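Local coordinates for IroE protein (Escherichia coli, PDB 2GZS) that hydrolyses the trilactone ring of enterobactin and its C-glucosylated salmochelin forms, preferring the iron-free siderophores and usually cutting once to leave linear trimers, at residues Y43-M48 / T70-A76; Q141-G147 / Y164-S170; L156-S162 / F194-L199. All coordinates share one frame; numbering follows the deposited sequence.

Interaction 1 of 3, residues Y43-M48 / T70-A76; sequences YPILYM and TPPVIVA
The aromatic ring of Tyr-47 is overlapped by Val-75, whose CB sits over one face, 4.1 Å from the ring centroid and toward the CD1 and CE1 side. Both valine methyls reach the same aromatic ring, and the two side chains run alongside each other, pointing the same way. Val-75 CG2 is shared: it also meets Ile-45 CD1 at 3.8 Å. With its CG1 anti to the backbone N (chi1 -176°) and the chain extended beyond, Ile-45 brings CD1 up against Val-73 CG1, while the other methyl of Val-73, CG2, crosses to Tyr-43 and touches CD2 at 3.6 Å. Tyr-43, Ile-45, Val-73, Tyr-47 and Val-75 thus make one continuous apolar row. Leu-46, Met-48, Ile-74 and Ala-76 point from the opposite face. There the selenomethionine side chain of Met-48 crosses Ile-74, its SE lying 3.9 Å from Ile-74 CG2; the still closer approach of its methyl CE is doubtful.

Between the two rows the backbones pair in parallel. The ladder opens with Val-73 N on Pro-44 O; just ahead of it Pro-44 CD packs on Thr-70 CG2 at 3.6 Å, at a proline-rich entry. Leu-46 and Val-75 each use both N and O, and the straightest bond, Val-75 N to Leu-46 O, is 2.9 Å long.

Strand 43-48 lies inside the alpha/beta-hydrolase sheet, between 73-79 and 143-148. Helix 117-132 packs on Tyr-47 and Val-75, and Tyr-47 OH is hydrogen-bonded to Glu-133 just after it. Helix 247-262 lies across the other face, where Leu-259 meets Leu-46, Met-48 and Ile-74, while strand 26-34 borders 73-79 on its far side and meets Tyr-43 and Val-73.

Interaction 2 of 3, residues Q141-G147 / Y164-S170; sequences QRRGLWG and YFRSYYS
A right-handed beta-alpha-beta crossover joins strand 143-148 to strand 167-171 through helix 150-161, and its two parallel strands meet here. At the entry to the pair, Arg-143 lays its guanidinium flat on the ring of Tyr-164, centres 3.7 Å apart and planes 11° from parallel, a stacked cation-pi contact. The arginine chain runs out extended and then bends at chi3 (-76°), which folds the head back over the ring. In its own plane, NH1 gives a nearly straight hydrogen bond of 3.0 Å to Tyr-164 O, so one residue supplies both the stack and the acceptor. NH2 forms a salt bridge with Glu-133, fixing the group's rotation further and probably balancing its buried charge.

Phe-165 stands almost perpendicular to that guanidinium. Leu-145 CB presses on one face of its ring, 3.9 Å from the centroid, and Tyr-164 CD2 lies over the other.

Arg-143 O accepts two backbone donors, Arg-166 N at 2.8 Å and Ser-167 N at 3.1 Å, as the second chain swings into strand register. From there the ladder is regular, with Leu-145 at its middle using N toward Ser-167 O and O toward Tyr-169 N, and it ends with Gly-147 N on Tyr-169 O. Gly-147 is also the first glycine of the GxSxG nucleophile elbow of alpha/beta-hydrolases, in which Ser-149 is the active-site serine; the strand pairing therefore runs up to the start of that turn.

On the face away from Leu-145, Tyr-169 CB comes to the edge of the Trp-146 indole at CD1, 3.7 Å away, the two side chains crossing at about a right angle. Helix 247-262 packs over both, and Asp-261 receives a hydrogen bond from Tyr-169 OH.

Interaction 3 of 3, residues L156-S162 / F194-L199; sequences LDSWLSS and FCTKHL
The indole of Trp-159 is the large bump of this contact, filling a hollow formed by Phe-194, Lys-197 and Leu-199. A first torsion near 180° (chi1 -178°) swings it out from helix 150-161, with a wall on each side. Over one face lies Phe-194, its CB 3.5 Å from Trp-159 CZ2 and its ring inclined by 36° to the indole; over the opposite face comes Leu-199 CB, 4.1 Å from the centroid of the five-membered ring. At the indole edge, NE1 makes a hydrogen bond of 3.0 Å to Lys-197 O, straight at the donor but arriving from above the carbonyl plane. Leu-156, one helical turn earlier, adds a smaller knob, CD2 meeting Leu-199 CD1 at 4.0 Å.

Lys-197 reaches in the other direction. Its CB lies by Trp-159 NE1, and a kink at the third torsion (-109°) carries NZ to the C-terminal end of the helix. There NZ donates to Trp-159 O and to Ser-162 O, both at 2.7 Å, and to a water that in turn donates to Leu-160 O. The ammonium thus gathers carbonyls at the helix terminus, where the helix dipole would probably favour its positive charge. The edge of the Phe-194 ring closes the same spot, CE1 lying 3.3 Å from Trp-159 O.

Were an alanine here instead of Trp-159, a gap would probably open between Phe-194 and Leu-199, and Lys-197 O would lose its NE1 donor.

Helix 179-187 also borders the indole, through Val-186, and Tyr-168 meets it edge-to-face. The arrangement is the helix-on-sheet packing of an alpha/beta-hydrolase: the helix that follows the nucleophile elbow lies against the strand 198-203 and the type I turn from Phe-194 to Lys-197 that leads into it.

In the fold
From the N terminus, interaction 1 comes first: it closes a largely helical excursion (helices 51-57 and 60-66) by pairing strand 43-48 with 73-79, and is complete before the others begin. Interaction 2 closes the crossover through helix 150-161. Interaction 3 starts inside that crossover and ends beyond it, at 194-199, so interactions 2 and 3 cross along the chain. Strand 43-48 also pairs with 143-148, through Ile-45 O to Gly-144 N, which joins interactions 1 and 2; Arg-166 O and His-198 N similarly join 2 and 3. Together they span five neighbouring strands of one sheet and tie helix 150-161 to it.

Interaction 1 of 3, residues Y43-M48 / T70-A76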
# COMPACT_ATOMS: atom_id res chain seq x y z
N TYR A 43 -17.15 -5.84 0.50
CA TYR A 43 -16.40 -4.62 0.26
C TYR A 43 -15.00 -4.92 -0.34
O TYR A 43 -14.43 -5.90 0.10
CB TYR A 43 -16.18 -3.88 1.55
CG TYR A 43 -17.37 -3.32 2.34
CD1 TYR A 43 -18.10 -2.27 1.83
CD2 TYR A 43 -17.58 -3.91 3.59
CE1 TYR A 43 -19.18 -1.77 2.59
CE2 TYR A 43 -18.64 -3.41 4.36
CZ TYR A 43 -19.36 -2.39 3.81
OH TYR A 43 -20.39 -1.94 4.65
N PRO A 44 -14.60 -4.08 -1.29
CA PRO A 44 -13.14 -4.10 -1.62
C PRO A 44 -12.41 -3.64 -0.37
O PRO A 44 -12.99 -2.98 0.49
CB PRO A 44 -13.00 -3.05 -2.68
CG PRO A 44 -14.37 -2.71 -3.16
CD PRO A 44 -15.27 -3.05 -2.03
N ILE A 45 -11.08 -3.93 -0.28
CA ILE A 45 -10.40 -3.48 0.92
C ILE A 45 -8.97 -3.05 0.55
O ILE A 45 -8.37 -3.79 -0.25
CB ILE A 45 -10.38 -4.57 2.03
CG1 ILE A 45 -9.77 -4.08 3.35
CG2 ILE A 45 -9.73 -5.88 1.53
CD1 ILE A 45 -9.96 -5.08 4.52
N LEU A 46 -8.53 -1.91 1.08
CA LEU A 46 -7.19 -1.44 0.69
C LEU A 46 -6.38 -1.27 1.98
O LEU A 46 -6.80 -0.51 2.86
CB LEU A 46 -7.34 -0.14 -0.08
CG LEU A 46 -5.98 0.38 -0.65
CD1 LEU A 46 -5.26 -0.57 -1.58
CD2 LEU A 46 -6.23 1.72 -1.33
N TYR A 47 -5.27 -1.98 2.07
CA TYR A 47 -4.31 -1.91 3.16
C TYR A 47 -3.25 -0.84 2.81
O TYR A 47 -2.76 -0.93 1.65
CB TYR A 47 -3.64 -3.28 3.35
CG TYR A 47 -4.57 -4.30 4.03
CD1 TYR A 47 -4.46 -4.53 5.39
CD2 TYR A 47 -5.51 -4.93 3.24
CE1 TYR A 47 -5.30 -5.45 6.05
CE2 TYR A 47 -6.34 -5.85 3.90
CZ TYR A 47 -6.22 -6.08 5.24
OH TYR A 47 -7.09 -7.00 5.85
N MSE A 48 -3.01 0.09 3.69
CA MSE A 48 -2.21 1.26 3.35
C MSE A 48 -1.10 1.47 4.38
O MSE A 48 -1.34 1.55 5.57
CB MSE A 48 -3.14 2.51 3.36
CG MSE A 48 -4.28 2.23 2.31
SE MSE A 48 -5.35 3.82 1.96
CE MSE A 48 -5.19 3.85 3.86
N THR A 70 -18.24 2.01 -5.17
CA THR A 70 -18.23 0.95 -4.18
C THR A 70 -17.22 1.26 -3.07
O THR A 70 -16.05 0.90 -3.24
CB THR A 70 -17.85 -0.38 -4.86
OG1 THR A 70 -18.82 -0.61 -5.91
CG2 THR A 70 -17.99 -1.57 -3.92
N PRO A 71 -17.55 1.95 -2.00
CA PRO A 71 -16.54 2.41 -1.03
C PRO A 71 -15.86 1.20 -0.43
O PRO A 71 -16.44 0.17 -0.06
CB PRO A 71 -17.30 3.26 -0.00
CG PRO A 71 -18.70 2.74 -0.10
CD PRO A 71 -18.91 2.41 -1.57
N PRO A 72 -14.52 1.31 -0.32
CA PRO A 72 -13.78 0.19 0.28
C PRO A 72 -13.64 0.27 1.79
O PRO A 72 -13.67 1.38 2.34
CB PRO A 72 -12.35 0.39 -0.37
CG PRO A 72 -12.27 1.89 -0.45
CD PRO A 72 -13.63 2.38 -0.84
N VAL A 73 -13.40 -0.89 2.39
CA VAL A 73 -12.77 -0.87 3.72
C VAL A 73 -11.31 -0.35 3.61
O VAL A 73 -10.63 -0.76 2.65
CB VAL A 73 -12.81 -2.25 4.36
CG1 VAL A 73 -12.08 -2.40 5.68
CG2 VAL A 73 -14.32 -2.64 4.60
N ILE A 74 -10.96 0.51 4.54
CA ILE A 74 -9.60 1.10 4.49
C ILE A 74 -8.89 0.63 5.74
O ILE A 74 -9.37 0.82 6.87
CB ILE A 74 -9.71 2.62 4.50
CG1 ILE A 74 -10.67 3.14 3.40
CG2 ILE A 74 -8.33 3.20 4.41
CD1 ILE A 74 -10.71 4.66 3.37
N VAL A 75 -7.72 0.02 5.59
CA VAL A 75 -6.94 -0.42 6.75
C VAL A 75 -5.65 0.40 6.73
O VAL A 75 -4.82 0.14 5.85
CB VAL A 75 -6.63 -1.93 6.76
CG1 VAL A 75 -5.81 -2.29 7.98
CG2 VAL A 75 -7.93 -2.72 6.69
N ALA A 76 -5.51 1.35 7.63
CA ALA A 76 -4.31 2.19 7.65
C ALA A 76 -3.37 1.60 8.69
O ALA A 76 -3.66 1.56 9.88
CB ALA A 76 -4.71 3.60 8.03

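Interaction 2 of 3, residues Q141-G147 / Y164-S170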
# COMPACT_ATOMS: atom_id res chain seq x y z
N GLN A 141 -11.28 -10.96 -3.76
CA GLN A 141 -10.64 -10.71 -5.07
C GLN A 141 -10.29 -9.25 -5.24
O GLN A 141 -9.65 -8.91 -6.24
CB GLN A 141 -11.60 -11.22 -6.15
CG GLN A 141 -11.91 -12.72 -6.02
CD GLN A 141 -12.54 -13.20 -7.32
OE1 GLN A 141 -13.76 -13.34 -7.43
NE2 GLN A 141 -11.66 -13.42 -8.28
N ARG A 142 -10.71 -8.37 -4.36
CA ARG A 142 -10.58 -6.93 -4.43
C ARG A 142 -9.77 -6.47 -3.21
O ARG A 142 -10.04 -5.39 -2.71
CB ARG A 142 -11.94 -6.23 -4.42
CG ARG A 142 -12.80 -6.56 -5.67
CD ARG A 142 -12.51 -5.57 -6.77
NE ARG A 142 -13.30 -4.36 -6.82
CZ ARG A 142 -14.56 -4.02 -6.66
NH1 ARG A 142 -15.51 -4.90 -6.37
NH2 ARG A 142 -14.92 -2.74 -6.79
N ARG A 143 -8.85 -7.28 -2.76
CA ARG A 143 -7.92 -6.88 -1.68
C ARG A 143 -6.69 -6.21 -2.26
O ARG A 143 -6.02 -6.82 -3.10
CB ARG A 143 -7.53 -8.12 -0.87
CG ARG A 143 -6.71 -7.76 0.36
CD ARG A 143 -6.39 -9.02 1.09
NE ARG A 143 -7.44 -9.69 1.91
CZ ARG A 143 -7.63 -11.01 1.82
NH1 ARG A 143 -6.93 -11.86 1.06
NH2 ARG A 143 -8.55 -11.62 2.55
N GLY A 144 -6.44 -4.98 -1.81
CA GLY A 144 -5.27 -4.25 -2.40
C GLY A 144 -4.37 -3.77 -1.27
O GLY A 144 -4.63 -3.76 -0.10
N LEU A 145 -3.14 -3.40 -1.74
CA LEU A 145 -2.04 -2.93 -0.88
C LEU A 145 -1.47 -1.65 -1.50
O LEU A 145 -1.21 -1.69 -2.71
CB LEU A 145 -0.98 -4.05 -0.80
CG LEU A 145 0.29 -3.61 0.04
CD1 LEU A 145 -0.06 -3.49 1.50
CD2 LEU A 145 1.34 -4.69 -0.18
N TRP A 146 -1.24 -0.62 -0.73
CA TRP A 146 -0.64 0.64 -1.21
C TRP A 146 0.46 1.06 -0.26
O TRP A 146 0.38 0.96 0.95
CB TRP A 146 -1.75 1.77 -1.22
CG TRP A 146 -1.16 3.14 -1.53
CD1 TRP A 146 -1.01 3.70 -2.78
CD2 TRP A 146 -0.65 4.09 -0.56
NE1 TRP A 146 -0.42 4.94 -2.60
CE2 TRP A 146 -0.19 5.23 -1.31
CE3 TRP A 146 -0.54 4.08 0.85
CZ2 TRP A 146 0.37 6.35 -0.65
CZ3 TRP A 146 0.03 5.22 1.49
CH2 TRP A 146 0.45 6.31 0.71
N GLY A 147 1.51 1.67 -0.91
CA GLY A 147 2.56 2.34 -0.13
C GLY A 147 3.35 3.31 -1.01
O GLY A 147 3.34 3.14 -2.22
N TYR A 164 -1.58 -13.05 -1.13
CA TYR A 164 -2.69 -12.59 -0.31
C TYR A 164 -3.44 -11.43 -0.94
O TYR A 164 -4.64 -11.26 -0.80
CB TYR A 164 -2.17 -12.15 1.08
CG TYR A 164 -3.25 -11.94 2.11
CD1 TYR A 164 -3.84 -13.04 2.76
CD2 TYR A 164 -3.68 -10.66 2.43
CE1 TYR A 164 -4.84 -12.85 3.72
CE2 TYR A 164 -4.66 -10.51 3.39
CZ TYR A 164 -5.25 -11.58 4.04
OH TYR A 164 -6.24 -11.24 4.95
N PHE A 165 -2.71 -10.52 -1.60
CA PHE A 165 -3.34 -9.38 -2.21
C PHE A 165 -3.57 -9.57 -3.70
O PHE A 165 -2.82 -10.29 -4.36
CB PHE A 165 -2.47 -8.09 -2.03
CG PHE A 165 -2.24 -7.76 -0.59
CD1 PHE A 165 -3.16 -7.03 0.19
CD2 PHE A 165 -1.08 -8.21 0.03
CE1 PHE A 165 -2.88 -6.84 1.52
CE2 PHE A 165 -0.85 -8.00 1.36
CZ PHE A 165 -1.73 -7.25 2.13
N ARG A 166 -4.58 -8.91 -4.28
CA ARG A 166 -4.81 -8.98 -5.70
C ARG A 166 -4.38 -7.71 -6.42
O ARG A 166 -4.09 -7.76 -7.63
CB ARG A 166 -6.31 -9.24 -5.94
CG ARG A 166 -6.64 -10.68 -5.47
CD ARG A 166 -6.09 -11.69 -6.47
NE ARG A 166 -6.93 -11.80 -7.66
CZ ARG A 166 -7.80 -12.77 -7.92
NH1 ARG A 166 -7.98 -13.76 -7.05
NH2 ARG A 166 -8.50 -12.75 -9.04
N SER A 167 -4.38 -6.58 -5.74
CA SER A 167 -4.00 -5.33 -6.37
C SER A 167 -2.86 -4.67 -5.58
O SER A 167 -2.91 -4.61 -4.36
CB SER A 167 -5.20 -4.35 -6.46
OG SER A 167 -6.05 -4.89 -7.51
N TYR A 168 -1.87 -4.22 -6.35
CA TYR A 168 -0.64 -3.70 -5.69
C TYR A 168 -0.38 -2.27 -6.19
O TYR A 168 -0.07 -2.17 -7.42
CB TYR A 168 0.51 -4.64 -6.03
CG TYR A 168 0.38 -6.03 -5.38
CD1 TYR A 168 1.05 -6.39 -4.25
CD2 TYR A 168 -0.50 -6.94 -6.00
CE1 TYR A 168 0.90 -7.65 -3.67
CE2 TYR A 168 -0.66 -8.22 -5.45
CZ TYR A 168 0.05 -8.54 -4.32
OH TYR A 168 -0.11 -9.81 -3.77
N TYR A 169 -0.47 -1.26 -5.39
CA TYR A 169 -0.28 0.12 -5.83
C TYR A 169 1.04 0.64 -5.20
O TYR A 169 1.15 0.90 -4.01
CB TYR A 169 -1.43 0.96 -5.29
CG TYR A 169 -2.81 0.62 -5.83
CD1 TYR A 169 -3.26 1.25 -6.98
CD2 TYR A 169 -3.62 -0.31 -5.17
CE1 TYR A 169 -4.52 0.98 -7.52
CE2 TYR A 169 -4.88 -0.56 -5.69
CZ TYR A 169 -5.29 0.08 -6.83
OH TYR A 169 -6.57 -0.24 -7.29
N SER A 170 2.02 0.72 -6.10
CA SER A 170 3.38 1.05 -5.68
C SER A 170 3.67 2.51 -6.05
O SER A 170 3.81 2.73 -7.28
CB SER A 170 4.38 0.14 -6.41
OG SER A 170 5.70 0.54 -6.00

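Interaction 3 of 3, residues L156-S162 / F194-L199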
# COMPACT_ATOMS: atom_id res chain seq x y z
N LEU A 156 6.22 -3.53 -4.17
CA LEU A 156 6.88 -4.35 -5.22
C LEU A 156 7.36 -5.68 -4.65
O LEU A 156 7.15 -6.75 -5.26
CB LEU A 156 8.06 -3.61 -5.85
CG LEU A 156 7.72 -2.38 -6.68
CD1 LEU A 156 8.99 -1.68 -7.18
CD2 LEU A 156 6.79 -2.72 -7.84
N ASP A 157 7.99 -5.63 -3.49
CA ASP A 157 8.48 -6.81 -2.78
C ASP A 157 7.33 -7.79 -2.54
O ASP A 157 7.48 -9.03 -2.69
CB ASP A 157 9.21 -6.39 -1.51
CG ASP A 157 9.90 -7.54 -0.78
OD1 ASP A 157 10.78 -8.17 -1.44
OD2 ASP A 157 9.63 -7.87 0.39
N SER A 158 6.17 -7.23 -2.20
CA SER A 158 5.00 -8.07 -1.89
C SER A 158 4.38 -8.57 -3.19
O SER A 158 3.93 -9.74 -3.23
CB SER A 158 3.96 -7.17 -1.17
OG SER A 158 4.48 -6.76 0.08
N TRP A 159 4.34 -7.78 -4.26
CA TRP A 159 3.83 -8.30 -5.54
C TRP A 159 4.65 -9.51 -5.97
O TRP A 159 4.20 -10.51 -6.53
CB TRP A 159 3.97 -7.17 -6.62
CG TRP A 159 3.44 -7.61 -7.96
CD1 TRP A 159 2.13 -7.56 -8.41
CD2 TRP A 159 4.18 -8.15 -9.05
NE1 TRP A 159 2.05 -8.05 -9.68
CE2 TRP A 159 3.32 -8.42 -10.12
CE3 TRP A 159 5.54 -8.44 -9.20
CZ2 TRP A 159 3.73 -8.96 -11.34
CZ3 TRP A 159 5.97 -8.97 -10.41
CH2 TRP A 159 5.10 -9.23 -11.45
N LEU A 160 5.96 -9.51 -5.68
CA LEU A 160 6.85 -10.65 -6.01
C LEU A 160 6.56 -11.86 -5.15
O LEU A 160 6.72 -12.98 -5.63
CB LEU A 160 8.33 -10.28 -5.82
CG LEU A 160 8.90 -9.39 -6.94
CD1 LEU A 160 10.22 -8.77 -6.49
CD2 LEU A 160 9.05 -10.24 -8.21
N SER A 161 6.19 -11.66 -3.89
CA SER A 161 6.20 -12.81 -2.97
C SER A 161 4.82 -13.21 -2.46
O SER A 161 4.62 -14.33 -1.96
CB SER A 161 7.12 -12.47 -1.80
OG SER A 161 8.38 -11.90 -2.21
N SER A 162 3.82 -12.39 -2.54
CA SER A 162 2.57 -12.61 -1.77
C SER A 162 1.56 -13.35 -2.62
O SER A 162 1.53 -13.14 -3.83
CB SER A 162 1.98 -11.24 -1.37
OG SER A 162 0.74 -11.45 -0.64
N PHE A 194 2.00 -14.55 -12.50
CA PHE A 194 1.59 -13.36 -11.77
C PHE A 194 0.35 -12.75 -12.36
O PHE A 194 0.01 -11.58 -12.09
CB PHE A 194 2.79 -12.35 -11.77
CG PHE A 194 3.90 -12.86 -10.86
CD1 PHE A 194 4.14 -12.31 -9.62
CD2 PHE A 194 4.69 -13.94 -11.25
CE1 PHE A 194 5.10 -12.79 -8.76
CE2 PHE A 194 5.64 -14.48 -10.43
CZ PHE A 194 5.86 -13.92 -9.17
N CYS A 195 -0.35 -13.53 -13.21
CA CYS A 195 -1.55 -13.01 -13.87
C CYS A 195 -2.67 -12.61 -12.92
O CYS A 195 -3.51 -11.79 -13.32
CB CYS A 195 -2.07 -14.00 -14.91
SG CYS A 195 -2.62 -15.60 -14.26
N THR A 196 -2.76 -13.13 -11.72
CA THR A 196 -3.85 -12.68 -10.84
C THR A 196 -3.46 -11.52 -9.93
O THR A 196 -4.15 -11.18 -8.97
CB THR A 196 -4.24 -13.86 -9.94
OG1 THR A 196 -3.11 -14.31 -9.17
CG2 THR A 196 -4.63 -15.06 -10.78
N LYS A 197 -2.32 -10.90 -10.13
CA LYS A 197 -1.80 -9.83 -9.28
C LYS A 197 -1.63 -8.55 -10.11
O LYS A 197 -0.66 -8.46 -10.87
CB LYS A 197 -0.44 -10.16 -8.65
CG LYS A 197 -0.57 -11.33 -7.69
CD LYS A 197 0.65 -11.55 -6.80
CE LYS A 197 1.49 -12.76 -7.09
NZ LYS A 197 2.74 -12.80 -6.24
N HIS A 198 -2.59 -7.63 -9.99
CA HIS A 198 -2.56 -6.37 -10.71
C HIS A 198 -1.50 -5.43 -10.16
O HIS A 198 -1.46 -5.31 -8.93
CB HIS A 198 -3.91 -5.64 -10.52
CG HIS A 198 -3.94 -4.23 -10.97
ND1 HIS A 198 -3.68 -3.88 -12.30
CD2 HIS A 198 -4.24 -3.09 -10.30
CE1 HIS A 198 -3.80 -2.56 -12.41
NE2 HIS A 198 -4.12 -2.06 -11.24
N LEU A 199 -0.69 -4.84 -11.03
CA LEU A 199 0.37 -3.99 -10.48
C LEU A 199 0.16 -2.59 -11.03
O LEU A 199 0.06 -2.42 -12.25
CB LEU A 199 1.73 -4.52 -10.94
CG LEU A 199 2.90 -3.64 -10.50
CD1 LEU A 199 3.00 -3.53 -8.99
CD2 LEU A 199 4.17 -4.23 -11.17
O HOH W 1 4.52 -15.12 -5.78